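Long-range contacts in germination protein YpeB (PDB 5BOI), which takes part in the germination of Bacillus spores, its C-terminal PepSY-containing domain, the part in this chain, being probably inhibitory: residues Q30-K35 with S46-D51; Y42-L47 with Y59-Q64; P69-E74 with G148-D153. All coordinates share one frame; numbering follows the deposited sequence.

Interaction 1. Residues Q30-K35 with S46-D51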
ATOM      1  N   GLN A  30      26.206   2.297  -8.998  1.00 98.81           N
ATOM      2  CA  GLN A  30      26.685   3.391  -8.168  1.00105.64           C
ATOM      3  C   GLN A  30      25.500   3.942  -7.374  1.00101.70           C
ATOM      4  O   GLN A  30      24.397   4.067  -7.907  1.00 99.69           O
ATOM      5  CB  GLN A  30      27.331   4.494  -9.017  1.00109.50           C
ATOM      6  CG  GLN A  30      27.407   5.846  -8.307  1.00110.32           C
ATOM      7  CD  GLN A  30      27.344   7.032  -9.253  1.00108.23           C
ATOM      8  OE1 GLN A  30      28.015   7.059 -10.287  1.00110.23           O
ATOM      9  NE2 GLN A  30      26.528   8.022  -8.903  1.00101.73           N
ATOM     10  N   ILE A  31      25.718   4.257  -6.101  1.00 93.03           N
ATOM     11  CA  ILE A  31      24.657   4.823  -5.277  1.00 82.52           C
ATOM     12  C   ILE A  31      25.059   6.162  -4.654  1.00 86.83           C
ATOM     13  O   ILE A  31      25.932   6.218  -3.791  1.00 94.95           O
ATOM     14  CB  ILE A  31      24.243   3.851  -4.154  1.00 77.77           C
ATOM     15  CG1 ILE A  31      23.997   2.448  -4.721  1.00 73.03           C
ATOM     16  CG2 ILE A  31      23.016   4.382  -3.405  1.00 71.87           C
ATOM     17  CD1 ILE A  31      23.512   1.439  -3.695  1.00 67.19           C
ATOM     18  N   HIS A  32      24.418   7.235  -5.111  1.00 80.34           N
ATOM     19  CA  HIS A  32      24.606   8.574  -4.555  1.00 79.61           C
ATOM     20  C   HIS A  32      23.637   8.783  -3.394  1.00 81.76           C
ATOM     21  O   HIS A  32      22.417   8.747  -3.581  1.00 78.82           O
ATOM     22  CB  HIS A  32      24.398   9.640  -5.643  1.00 71.15           C
ATOM     23  CG  HIS A  32      24.344  11.047  -5.125  1.00 70.82           C
ATOM     24  ND1 HIS A  32      25.471  11.756  -4.770  1.00 73.96           N
ATOM     25  CD2 HIS A  32      23.296  11.882  -4.924  1.00 67.46           C
ATOM     26  CE1 HIS A  32      25.120  12.965  -4.363  1.00 70.45           C
ATOM     27  NE2 HIS A  32      23.805  13.065  -4.446  1.00 67.86           N
ATOM     28  N   ILE A  33      24.174   8.993  -2.196  1.00 79.52           N
ATOM     29  CA  ILE A  33      23.334   9.085  -1.006  1.00 79.17           C
ATOM     30  C   ILE A  33      23.408  10.473  -0.360  1.00 86.07           C
ATOM     31  O   ILE A  33      24.478  11.074  -0.263  1.00 78.44           O
ATOM     32  CB  ILE A  33      23.717   7.991   0.027  1.00 73.72           C
ATOM     33  CG1 ILE A  33      22.883   8.121   1.306  1.00 72.20           C
ATOM     34  CG2 ILE A  33      25.195   8.050   0.349  1.00 79.05           C
ATOM     35  CD1 ILE A  33      22.977   6.917   2.220  1.00 68.93           C
ATOM     36  N   VAL A  34      22.250  10.974   0.061  1.00 98.60           N
ATOM     37  CA  VAL A  34      22.115  12.305   0.645  1.00104.36           C
ATOM     38  C   VAL A  34      21.381  12.215   1.988  1.00103.82           C
ATOM     39  O   VAL A  34      20.431  11.446   2.121  1.00106.80           O
ATOM     40  CB  VAL A  34      21.356  13.252  -0.323  1.00 98.20           C
ATOM     41  CG1 VAL A  34      20.917  14.531   0.371  1.00 98.57           C
ATOM     42  CG2 VAL A  34      22.206  13.562  -1.550  1.00 99.95           C
ATOM     43  N   LYS A  35      21.824  12.981   2.983  1.00100.57           N
ATOM     44  CA  LYS A  35      21.158  12.998   4.287  1.00 95.47           C
ATOM     45  C   LYS A  35      20.256  14.226   4.425  1.00 98.60           C
ATOM     46  O   LYS A  35      20.560  15.291   3.889  1.00103.50           O
ATOM     47  CB  LYS A  35      22.188  12.968   5.423  1.00 91.53           C
ATOM     48  CG  LYS A  35      23.187  14.117   5.383  1.00 89.66           C
ATOM     49  CD  LYS A  35      24.017  14.257   6.667  1.00 89.29           C
ATOM     50  CE  LYS A  35      23.329  13.688   7.900  1.00 81.53           C
ATOM     51  NZ  LYS A  35      24.224  13.752   9.098  1.00 78.39           N
ATOM     52  N   SER A  46      18.267  10.033   1.375  1.00 60.56           N
ATOM     53  CA  SER A  46      17.799  10.042  -0.012  1.00 62.06           C
ATOM     54  C   SER A  46      18.852   9.454  -0.940  1.00 66.05           C
ATOM     55  O   SER A  46      19.936  10.017  -1.097  1.00 70.30           O
ATOM     56  CB  SER A  46      17.448  11.462  -0.464  1.00 59.95           C
ATOM     57  OG  SER A  46      16.142  11.825  -0.057  1.00 59.31           O
ATOM     58  N   LEU A  47      18.521   8.332  -1.566  1.00 54.86           N
ATOM     59  CA  LEU A  47      19.465   7.640  -2.431  1.00 63.05           C
ATOM     60  C   LEU A  47      19.096   7.803  -3.895  1.00 63.54           C
ATOM     61  O   LEU A  47      17.913   7.803  -4.252  1.00 48.24           O
ATOM     62  CB  LEU A  47      19.533   6.151  -2.082  1.00 56.00           C
ATOM     63  CG  LEU A  47      20.242   5.721  -0.796  1.00 58.06           C
ATOM     64  CD1 LEU A  47      19.573   6.287   0.447  1.00 55.96           C
ATOM     65  CD2 LEU A  47      20.276   4.211  -0.722  1.00 55.90           C
ATOM     66  N   THR A  48      20.117   7.951  -4.734  1.00 62.05           N
ATOM     67  CA  THR A  48      19.941   7.943  -6.181  1.00 62.80           C
ATOM     68  C   THR A  48      20.812   6.842  -6.770  1.00 64.54           C
ATOM     69  O   THR A  48      22.019   7.012  -6.923  1.00 69.45           O
ATOM     70  CB  THR A  48      20.310   9.298  -6.828  1.00 62.96           C
ATOM     71  OG1 THR A  48      19.530  10.346  -6.240  1.00 64.06           O
ATOM     72  CG2 THR A  48      20.040   9.263  -8.324  1.00 57.48           C
ATOM     73  N   ILE A  49      20.194   5.710  -7.084  1.00 52.97           N
ATOM     74  CA  ILE A  49      20.914   4.559  -7.610  1.00 51.66           C
ATOM     75  C   ILE A  49      20.922   4.575  -9.138  1.00 60.20           C
ATOM     76  O   ILE A  49      19.876   4.670  -9.773  1.00 62.67           O
ATOM     77  CB  ILE A  49      20.291   3.247  -7.111  1.00 56.28           C
ATOM     78  CG1 ILE A  49      20.317   3.201  -5.582  1.00 61.83           C
ATOM     79  CG2 ILE A  49      21.018   2.051  -7.695  1.00 60.21           C
ATOM     80  CD1 ILE A  49      18.950   3.059  -4.956  1.00 64.21           C
ATOM     81  N   THR A  50      22.109   4.484  -9.729  1.00 63.09           N
ATOM     82  CA  THR A  50      22.232   4.584 -11.177  1.00 57.15           C
ATOM     83  C   THR A  50      22.726   3.277 -11.794  1.00 57.54           C
ATOM     84  O   THR A  50      23.755   2.744 -11.389  1.00 60.00           O
ATOM     85  CB  THR A  50      23.200   5.719 -11.577  1.00 69.70           C
ATOM     86  OG1 THR A  50      24.459   5.523 -10.922  1.00 79.74           O
ATOM     87  CG2 THR A  50      22.645   7.070 -11.161  1.00 63.72           C
ATOM     88  N   ASP A  51      21.977   2.757 -12.759  1.00 63.44           N
ATOM     89  CA  ASP A  51      22.461   1.670 -13.599  1.00 78.13           C
ATOM     90  C   ASP A  51      23.627   2.228 -14.418  1.00 88.97           C
ATOM     91  O   ASP A  51      23.566   3.371 -14.870  1.00 88.13           O
ATOM     92  CB  ASP A  51      21.330   1.148 -14.501  1.00 80.93           C
ATOM     93  CG  ASP A  51      21.696  -0.122 -15.264  1.00 87.91           C
ATOM     94  OD1 ASP A  51      22.888  -0.474 -15.355  1.00 89.42           O
ATOM     95  OD2 ASP A  51      20.773  -0.772 -15.795  1.00 89.80           O
TER
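Q30 meets T50 near one end of a beta hairpin, where the antiparallel strands 30-35 and 44-50 pair within the PepSY-containing domain. The backbone oxygen of Q30 accepts from two donors of T50: the backbone N of T50 lies 3.0 Å from Q30 O on an almost straight bond (173°), and T50 OG1 adds a weak one to Q30 O at 3.3 Å. That hydroxyl gets there because OG1 sits between its own backbone N and carbonyl carbon (chi1 55°), a rotation that also lays it against Q30 CB. The return bond, Q30 N to T50 O, is weak as well. Farther along, S46 and V34 exchange two backbone bonds, V34 N to S46 O at 2.8 Å and S46 N to V34 O at 2.7 Å, while S46 OG turns to D61 on strand 57-63. On the apolar face helix 12-22 packs on I31, I33 and L47, while I49 meets L23 and L25 just beyond the helix. There I31 CG2 touches I49 CG1 at 3.7 Å and L47 CD2 at 3.8 Å. With an alanine in place of L47, a gap would probably open beside I31 and I33, and A19 of the helix would lose a partner. I33 brings CG1 and CD1 alike to 3.9 Å from L47 CD1.

Interaction 2. Residues Y42-L47 with Y59-Q64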
ATOM      1  N   TYR A  42      11.741  15.097   8.784  1.00 91.39           N
ATOM      2  CA  TYR A  42      12.026  13.680   8.985  1.00 89.94           C
ATOM      3  C   TYR A  42      13.482  13.348   8.689  1.00 94.43           C
ATOM      4  O   TYR A  42      14.073  13.875   7.746  1.00 92.96           O
ATOM      5  CB  TYR A  42      11.116  12.819   8.106  1.00 83.96           C
ATOM      6  CG  TYR A  42       9.649  12.916   8.457  1.00 81.55           C
ATOM      7  CD1 TYR A  42       9.108  12.153   9.484  1.00 81.43           C
ATOM      8  CD2 TYR A  42       8.803  13.770   7.757  1.00 76.82           C
ATOM      9  CE1 TYR A  42       7.764  12.241   9.807  1.00 77.07           C
ATOM     10  CE2 TYR A  42       7.461  13.862   8.072  1.00 73.22           C
ATOM     11  CZ  TYR A  42       6.949  13.095   9.097  1.00 74.74           C
ATOM     12  OH  TYR A  42       5.612  13.184   9.413  1.00 80.70           O
ATOM     13  N   GLU A  43      14.054  12.464   9.500  1.00 98.81           N
ATOM     14  CA  GLU A  43      15.426  12.030   9.299  1.00105.67           C
ATOM     15  C   GLU A  43      15.454  10.884   8.304  1.00 91.56           C
ATOM     16  O   GLU A  43      15.074   9.756   8.624  1.00 90.14           O
ATOM     17  CB  GLU A  43      16.059  11.618  10.624  1.00123.51           C
ATOM     18  CG  GLU A  43      16.225  12.777  11.589  1.00114.92           C
ATOM     19  CD  GLU A  43      16.858  12.361  12.898  1.00107.87           C
ATOM     20  OE1 GLU A  43      16.289  11.481  13.582  1.00104.01           O
ATOM     21  OE2 GLU A  43      17.917  12.922  13.247  1.00108.32           O
ATOM     22  N   VAL A  44      15.901  11.186   7.090  1.00 82.93           N
ATOM     23  CA  VAL A  44      15.837  10.245   5.977  1.00 67.49           C
ATOM     24  C   VAL A  44      17.112  10.305   5.127  1.00 68.43           C
ATOM     25  O   VAL A  44      17.710  11.375   4.971  1.00 72.66           O
ATOM     26  CB  VAL A  44      14.590  10.537   5.095  1.00 83.04           C
ATOM     27  CG1 VAL A  44      14.646   9.792   3.770  1.00 84.66           C
ATOM     28  CG2 VAL A  44      13.308  10.199   5.845  1.00 79.80           C
ATOM     29  N   TYR A  45      17.541   9.154   4.609  1.00 61.73           N
ATOM     30  CA  TYR A  45      18.592   9.101   3.598  1.00 63.73           C
ATOM     31  C   TYR A  45      18.007   9.017   2.192  1.00 64.91           C
ATOM     32  O   TYR A  45      17.327   8.048   1.856  1.00 69.31           O
ATOM     33  CB  TYR A  45      19.522   7.906   3.824  1.00 73.68           C
ATOM     34  CG  TYR A  45      20.300   7.976   5.113  1.00 85.26           C
ATOM     35  CD1 TYR A  45      21.444   8.758   5.202  1.00 90.85           C
ATOM     36  CD2 TYR A  45      19.931   7.224   6.219  1.00 86.59           C
ATOM     37  CE1 TYR A  45      22.170   8.831   6.370  1.00 95.40           C
ATOM     38  CE2 TYR A  45      20.666   7.277   7.391  1.00 92.66           C
ATOM     39  CZ  TYR A  45      21.781   8.087   7.460  1.00 96.87           C
ATOM     40  OH  TYR A  45      22.516   8.158   8.618  1.00103.12           O
ATOM     41  N   SER A  46      18.267  10.033   1.375  1.00 60.56           N
ATOM     42  CA  SER A  46      17.799  10.042  -0.012  1.00 62.06           C
ATOM     43  C   SER A  46      18.852   9.454  -0.940  1.00 66.05           C
ATOM     44  O   SER A  46      19.936  10.017  -1.097  1.00 70.30           O
ATOM     45  CB  SER A  46      17.448  11.462  -0.464  1.00 59.95           C
ATOM     46  OG  SER A  46      16.142  11.825  -0.057  1.00 59.31           O
ATOM     47  N   LEU A  47      18.521   8.332  -1.566  1.00 54.86           N
ATOM     48  CA  LEU A  47      19.465   7.640  -2.431  1.00 63.05           C
ATOM     49  C   LEU A  47      19.096   7.803  -3.895  1.00 63.54           C
ATOM     50  O   LEU A  47      17.913   7.803  -4.252  1.00 48.24           O
ATOM     51  CB  LEU A  47      19.533   6.151  -2.082  1.00 56.00           C
ATOM     52  CG  LEU A  47      20.242   5.721  -0.796  1.00 58.06           C
ATOM     53  CD1 LEU A  47      19.573   6.287   0.447  1.00 55.96           C
ATOM     54  CD2 LEU A  47      20.276   4.211  -0.722  1.00 55.90           C
ATOM     55  N   TYR A  59      15.280   6.173  -7.208  1.00 44.18           N
ATOM     56  CA  TYR A  59      15.329   7.010  -6.025  1.00 44.89           C
ATOM     57  C   TYR A  59      14.724   6.252  -4.857  1.00 49.31           C
ATOM     58  O   TYR A  59      13.635   5.693  -4.966  1.00 44.36           O
ATOM     59  CB  TYR A  59      14.585   8.326  -6.263  1.00 52.35           C
ATOM     60  CG  TYR A  59      14.997   9.009  -7.549  1.00 52.46           C
ATOM     61  CD1 TYR A  59      14.402   8.671  -8.763  1.00 59.48           C
ATOM     62  CD2 TYR A  59      15.995   9.973  -7.556  1.00 53.29           C
ATOM     63  CE1 TYR A  59      14.782   9.289  -9.946  1.00 60.58           C
ATOM     64  CE2 TYR A  59      16.379  10.593  -8.731  1.00 51.59           C
ATOM     65  CZ  TYR A  59      15.771  10.247  -9.922  1.00 58.10           C
ATOM     66  OH  TYR A  59      16.152  10.860 -11.094  1.00 63.19           O
ATOM     67  N   MET A  60      15.434   6.234  -3.744  1.00 45.05           N
ATOM     68  CA  MET A  60      14.980   5.477  -2.601  1.00 46.61           C
ATOM     69  C   MET A  60      15.209   6.237  -1.315  1.00 55.61           C
ATOM     70  O   MET A  60      16.288   6.786  -1.086  1.00 66.88           O
ATOM     71  CB  MET A  60      15.688   4.127  -2.531  1.00 42.39           C
ATOM     72  CG  MET A  60      15.207   3.293  -1.352  1.00 49.72           C
ATOM     73  SD  MET A  60      15.708   1.563  -1.462  1.00 48.13           S
ATOM     74  CE  MET A  60      14.783   0.857  -0.095  1.00 55.54           C
ATOM     75  N   ASP A  61      14.189   6.258  -0.470  1.00 47.21           N
ATOM     76  CA  ASP A  61      14.310   6.883   0.827  1.00 51.44           C
ATOM     77  C   ASP A  61      14.241   5.832   1.931  1.00 52.12           C
ATOM     78  O   ASP A  61      13.413   4.913   1.905  1.00 46.55           O
ATOM     79  CB  ASP A  61      13.229   7.948   1.011  1.00 54.56           C
ATOM     80  CG  ASP A  61      13.432   9.144   0.085  1.00 71.47           C
ATOM     81  OD1 ASP A  61      14.208  10.050   0.454  1.00 70.39           O
ATOM     82  OD2 ASP A  61      12.822   9.180  -1.007  1.00 77.94           O
ATOM     83  N   ILE A  62      15.146   5.964   2.885  1.00 55.74           N
ATOM     84  CA  ILE A  62      15.217   5.063   4.023  1.00 58.03           C
ATOM     85  C   ILE A  62      15.306   5.896   5.292  1.00 62.41           C
ATOM     86  O   ILE A  62      15.919   6.963   5.302  1.00 73.81           O
ATOM     87  CB  ILE A  62      16.427   4.112   3.922  1.00 62.77           C
ATOM     88  CG1 ILE A  62      16.508   3.494   2.520  1.00 58.11           C
ATOM     89  CG2 ILE A  62      16.382   3.050   5.011  1.00 63.54           C
ATOM     90  CD1 ILE A  62      17.474   2.339   2.405  1.00 57.33           C
ATOM     91  N   THR A  63      14.680   5.419   6.356  1.00 57.50           N
ATOM     92  CA  THR A  63      14.663   6.160   7.605  1.00 64.78           C
ATOM     93  C   THR A  63      16.052   6.126   8.237  1.00 71.30           C
ATOM     94  O   THR A  63      16.671   5.065   8.334  1.00 70.56           O
ATOM     95  CB  THR A  63      13.616   5.593   8.581  1.00 62.64           C
ATOM     96  OG1 THR A  63      13.847   4.193   8.776  1.00 67.35           O
ATOM     97  CG2 THR A  63      12.226   5.775   8.006  1.00 56.93           C
ATOM     98  N   GLN A  64      16.542   7.294   8.642  1.00 61.01           N
ATOM     99  CA  GLN A  64      17.826   7.378   9.320  1.00 74.12           C
ATOM    100  C   GLN A  64      17.777   6.503  10.570  1.00 79.03           C
ATOM    101  O   GLN A  64      18.767   5.863  10.941  1.00 75.59           O
ATOM    102  CB  GLN A  64      18.168   8.827   9.678  1.00 80.05           C
ATOM    103  CG  GLN A  64      18.617   9.678   8.496  1.00 81.48           C
ATOM    104  CD  GLN A  64      19.101  11.056   8.910  1.00 85.47           C
ATOM    105  OE1 GLN A  64      18.657  12.071   8.370  1.00 86.82           O
ATOM    106  NE2 GLN A  64      20.022  11.098   9.866  1.00 84.73           N
TER
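S46 OG donates to D61 OD1 at 2.7 Å, meeting that oxygen nearly along its C-O axis. D61 CG stands anti to its carbonyl carbon (chi1 -68°), which swings the carboxylate toward strand 44-50, where V44 CG1 also lies against OD1. In this beta hairpin of strands 44-50 and 57-63, S46 and D61 form a non-hydrogen-bonded pair, with the hydrogen-bonded pairs Y45-I62 and L47-M60 on either side. At the hairpin's open end Q64 takes over. Its backbone N reaches E43 O at 2.9 Å, and the extended side chain crosses those of E43 and Y45 at about a right angle. Q64 CG lies over one face of the Y45 ring, 3.7 Å from the centroid and 25° off the normal, a CH-pi contact displaced toward the rim; the amide plane is turned 48° from the ring. Q64 CD comes within 3.5 Å of E43 CB, and OE1 is satisfied by S36 OG, which also bonds to V44 N. The far end of the tyrosine is fixed separately, by Y45 OH to V10 O. Strand 44-50 is flanked by strands 30-35 and 57-63, and the face of Y45, L47, M60 and I62 rests on helix 12-22 through E12, A19, F22 and V18.

Interaction 3. Residues P69-E74 with G148-D153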
ATOM      1  N   PRO A  69      12.661   0.675   4.763  1.00 52.93           N
ATOM      2  CA  PRO A  69      12.365   1.087   3.389  1.00 45.90           C
ATOM      3  C   PRO A  69      11.124   1.945   3.410  1.00 42.75           C
ATOM      4  O   PRO A  69      10.041   1.455   3.723  1.00 43.43           O
ATOM      5  CB  PRO A  69      12.112  -0.231   2.649  1.00 54.16           C
ATOM      6  CG  PRO A  69      12.579  -1.312   3.570  1.00 55.88           C
ATOM      7  CD  PRO A  69      12.452  -0.767   4.961  1.00 55.77           C
ATOM      8  N   LEU A  70      11.283   3.223   3.102  1.00 38.19           N
ATOM      9  CA  LEU A  70      10.173   4.155   3.194  1.00 38.68           C
ATOM     10  C   LEU A  70       9.487   4.403   1.851  1.00 40.98           C
ATOM     11  O   LEU A  70       8.263   4.360   1.753  1.00 36.31           O
ATOM     12  CB  LEU A  70      10.678   5.472   3.769  1.00 49.15           C
ATOM     13  CG  LEU A  70       9.626   6.489   4.183  1.00 52.65           C
ATOM     14  CD1 LEU A  70       8.786   5.949   5.343  1.00 48.12           C
ATOM     15  CD2 LEU A  70      10.317   7.786   4.548  1.00 56.62           C
ATOM     16  N   TRP A  71      10.285   4.676   0.818  1.00 39.10           N
ATOM     17  CA  TRP A  71       9.765   5.096  -0.485  1.00 36.68           C
ATOM     18  C   TRP A  71      10.758   4.733  -1.587  1.00 36.49           C
ATOM     19  O   TRP A  71      11.969   4.794  -1.376  1.00 36.33           O
ATOM     20  CB  TRP A  71       9.478   6.605  -0.473  1.00 36.25           C
ATOM     21  CG  TRP A  71       8.824   7.143  -1.724  1.00 42.96           C
ATOM     22  CD1 TRP A  71       7.485   7.186  -2.004  1.00 46.05           C
ATOM     23  CD2 TRP A  71       9.485   7.737  -2.849  1.00 50.19           C
ATOM     24  NE1 TRP A  71       7.274   7.757  -3.241  1.00 43.82           N
ATOM     25  CE2 TRP A  71       8.487   8.105  -3.779  1.00 52.03           C
ATOM     26  CE3 TRP A  71      10.826   7.986  -3.165  1.00 58.12           C
ATOM     27  CZ2 TRP A  71       8.788   8.708  -5.001  1.00 48.98           C
ATOM     28  CZ3 TRP A  71      11.121   8.589  -4.383  1.00 56.09           C
ATOM     29  CH2 TRP A  71      10.106   8.943  -5.280  1.00 49.12           C
ATOM     30  N   VAL A  72      10.240   4.319  -2.741  1.00 33.95           N
ATOM     31  CA  VAL A  72      11.060   3.943  -3.900  1.00 33.59           C
ATOM     32  C   VAL A  72      10.420   4.404  -5.195  1.00 41.54           C
ATOM     33  O   VAL A  72       9.198   4.350  -5.366  1.00 37.61           O
ATOM     34  CB  VAL A  72      11.285   2.401  -4.004  1.00 35.42           C
ATOM     35  CG1 VAL A  72      11.942   2.026  -5.350  1.00 40.34           C
ATOM     36  CG2 VAL A  72      12.118   1.885  -2.851  1.00 35.02           C
ATOM     37  N   LEU A  73      11.239   4.873  -6.124  1.00 40.29           N
ATOM     38  CA  LEU A  73      10.748   5.066  -7.476  1.00 43.19           C
ATOM     39  C   LEU A  73      11.852   4.796  -8.482  1.00 47.81           C
ATOM     40  O   LEU A  73      12.910   5.419  -8.420  1.00 44.31           O
ATOM     41  CB  LEU A  73      10.200   6.476  -7.667  1.00 45.49           C
ATOM     42  CG  LEU A  73       9.618   6.652  -9.070  1.00 58.84           C
ATOM     43  CD1 LEU A  73       8.576   5.572  -9.331  1.00 58.51           C
ATOM     44  CD2 LEU A  73       9.023   8.041  -9.252  1.00 70.03           C
ATOM     45  N   GLU A  74      11.604   3.833  -9.369  1.00 43.32           N
ATOM     46  CA  GLU A  74      12.473   3.581 -10.508  1.00 42.84           C
ATOM     47  C   GLU A  74      11.874   4.337 -11.671  1.00 48.04           C
ATOM     48  O   GLU A  74      10.800   3.973 -12.148  1.00 45.18           O
ATOM     49  CB  GLU A  74      12.573   2.088 -10.839  1.00 41.96           C
ATOM     50  CG  GLU A  74      13.027   1.200  -9.685  1.00 50.34           C
ATOM     51  CD  GLU A  74      13.316  -0.231 -10.126  1.00 69.42           C
ATOM     52  OE1 GLU A  74      13.420  -0.474 -11.353  1.00 72.41           O
ATOM     53  OE2 GLU A  74      13.434  -1.114  -9.243  1.00 66.94           O
ATOM     54  N   GLY A 148       7.878   0.961  -8.120  1.00 35.37           N
ATOM     55  CA  GLY A 148       7.496   2.012  -7.205  1.00 29.29           C
ATOM     56  C   GLY A 148       7.022   1.376  -5.911  1.00 32.85           C
ATOM     57  O   GLY A 148       6.494   0.259  -5.933  1.00 29.88           O
ATOM     58  N   PHE A 149       7.248   2.071  -4.797  1.00 36.48           N
ATOM     59  CA  PHE A 149       6.889   1.578  -3.457  1.00 33.30           C
ATOM     60  C   PHE A 149       6.737   2.751  -2.496  1.00 35.54           C
ATOM     61  O   PHE A 149       7.538   3.683  -2.513  1.00 38.16           O
ATOM     62  CB  PHE A 149       7.953   0.587  -2.954  1.00 35.99           C
ATOM     63  CG  PHE A 149       7.754   0.121  -1.530  1.00 34.57           C
ATOM     64  CD1 PHE A 149       6.918  -0.951  -1.245  1.00 37.39           C
ATOM     65  CD2 PHE A 149       8.443   0.724  -0.481  1.00 35.95           C
ATOM     66  CE1 PHE A 149       6.743  -1.395   0.060  1.00 35.25           C
ATOM     67  CE2 PHE A 149       8.271   0.281   0.829  1.00 40.42           C
ATOM     68  CZ  PHE A 149       7.424  -0.781   1.094  1.00 31.37           C
ATOM     69  N   SER A 150       5.705   2.722  -1.655  1.00 31.89           N
ATOM     70  CA  SER A 150       5.603   3.721  -0.617  1.00 29.75           C
ATOM     71  C   SER A 150       4.966   3.125   0.618  1.00 27.50           C
ATOM     72  O   SER A 150       3.824   2.685   0.566  1.00 31.13           O
ATOM     73  CB  SER A 150       4.788   4.916  -1.074  1.00 35.00           C
ATOM     74  OG  SER A 150       4.528   5.765   0.035  1.00 43.06           O
ATOM     75  N   ALA A 151       5.709   3.101   1.715  1.00 30.28           N
ATOM     76  CA  ALA A 151       5.135   2.643   2.980  1.00 37.46           C
ATOM     77  C   ALA A 151       4.990   3.804   3.952  1.00 36.62           C
ATOM     78  O   ALA A 151       4.989   3.606   5.172  1.00 34.13           O
ATOM     79  CB  ALA A 151       5.991   1.542   3.590  1.00 33.90           C
ATOM     80  N   LYS A 152       4.873   5.014   3.421  1.00 34.81           N
ATOM     81  CA  LYS A 152       4.852   6.194   4.274  1.00 40.04           C
ATOM     82  C   LYS A 152       3.628   6.185   5.193  1.00 37.18           C
ATOM     83  O   LYS A 152       3.753   6.411   6.397  1.00 39.11           O
ATOM     84  CB  LYS A 152       4.889   7.467   3.423  1.00 46.52           C
ATOM     85  CG  LYS A 152       6.246   7.702   2.753  1.00 55.84           C
ATOM     86  CD  LYS A 152       6.237   8.918   1.831  1.00 55.85           C
ATOM     87  CE  LYS A 152       6.459  10.201   2.605  1.00 53.66           C
ATOM     88  NZ  LYS A 152       6.941  11.309   1.731  1.00 52.14           N
ATOM     89  N   ASP A 153       2.456   5.886   4.630  1.00 38.17           N
ATOM     90  CA  ASP A 153       1.226   5.830   5.419  1.00 38.01           C
ATOM     91  C   ASP A 153       1.297   4.729   6.476  1.00 43.53           C
ATOM     92  O   ASP A 153       0.995   4.955   7.642  1.00 41.85           O
ATOM     93  CB  ASP A 153       0.013   5.607   4.513  1.00 36.75           C
ATOM     94  CG  ASP A 153      -0.299   6.814   3.645  1.00 57.09           C
ATOM     95  OD1 ASP A 153       0.001   7.944   4.079  1.00 61.40           O
ATOM     96  OD2 ASP A 153      -0.852   6.636   2.537  1.00 61.04           O
TER
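F149 lays its CB against V72 CB at 3.9 Å and sends its ring back along strand 69-74 toward P69. The ring departs anti to the backbone N (chi1 174°), which brings CE2 to 3.6 Å from P69 O; this carbonyl oxygen approaches the ring edge in its plane, and it is buried with no hydrogen-bonding partner in the model. F22 and F101 meet the same phenylalanine edge-to-face, placing it in an aromatic cluster between helix 12-22 and the loop that holds F101. Backbone bonds align the strands: V72 N to F149 O at 2.8 Å, F149 N to V72 O at 3.1 Å, and A151 N to L70 O at 2.8 Å. On the other face W71 CD1 rests 3.6 Å from S150 CB, while S150 OG lies at the indole edge, in the ring plane. A151, at the N-cap position, hands the chain over to helix 152-156. From the first turn of that helix K152 crosses L70 at a slant, with the two CG atoms 3.9 Å apart. L70 CB starts out away from the partner, but the branched end swings back to the lysine's aliphatic part. On its other edge strand 69-74 forms a classic beta bulge, L70 and W71 both facing D61 of strand 57-63. The antiparallel pairing with 146-150 joins strands more than 70 residues apart, linking the N-terminal hairpins to strands 134-140 and 146-150 in the PepSY-containing domain.

Overall arrangement
The three contacts follow one another across neighbouring antiparallel strands: interactions 1 and 2 share strand 44-50, and interaction 2 passes to interaction 3 through probable hydrogen bonds from Y59 N to L73 O and from D61 N to W71 O. Interactions 1 and 3 do not touch, their nearest atoms being about 7 Å apart. Burial grows inward. Interaction 1, whose centre lies about 24 Å from the centre of the chain, has one partly exposed face, mostly of polar residues; interaction 2 adds a serine-aspartate bond and a glutamine-tyrosine contact; in interaction 3, centred about 9 Å from the chain's centre, side chains meet chiefly by aromatic and aliphatic packing. Helix 12-22 backs all three, whereas only interaction 3 bridges segments distant in sequence.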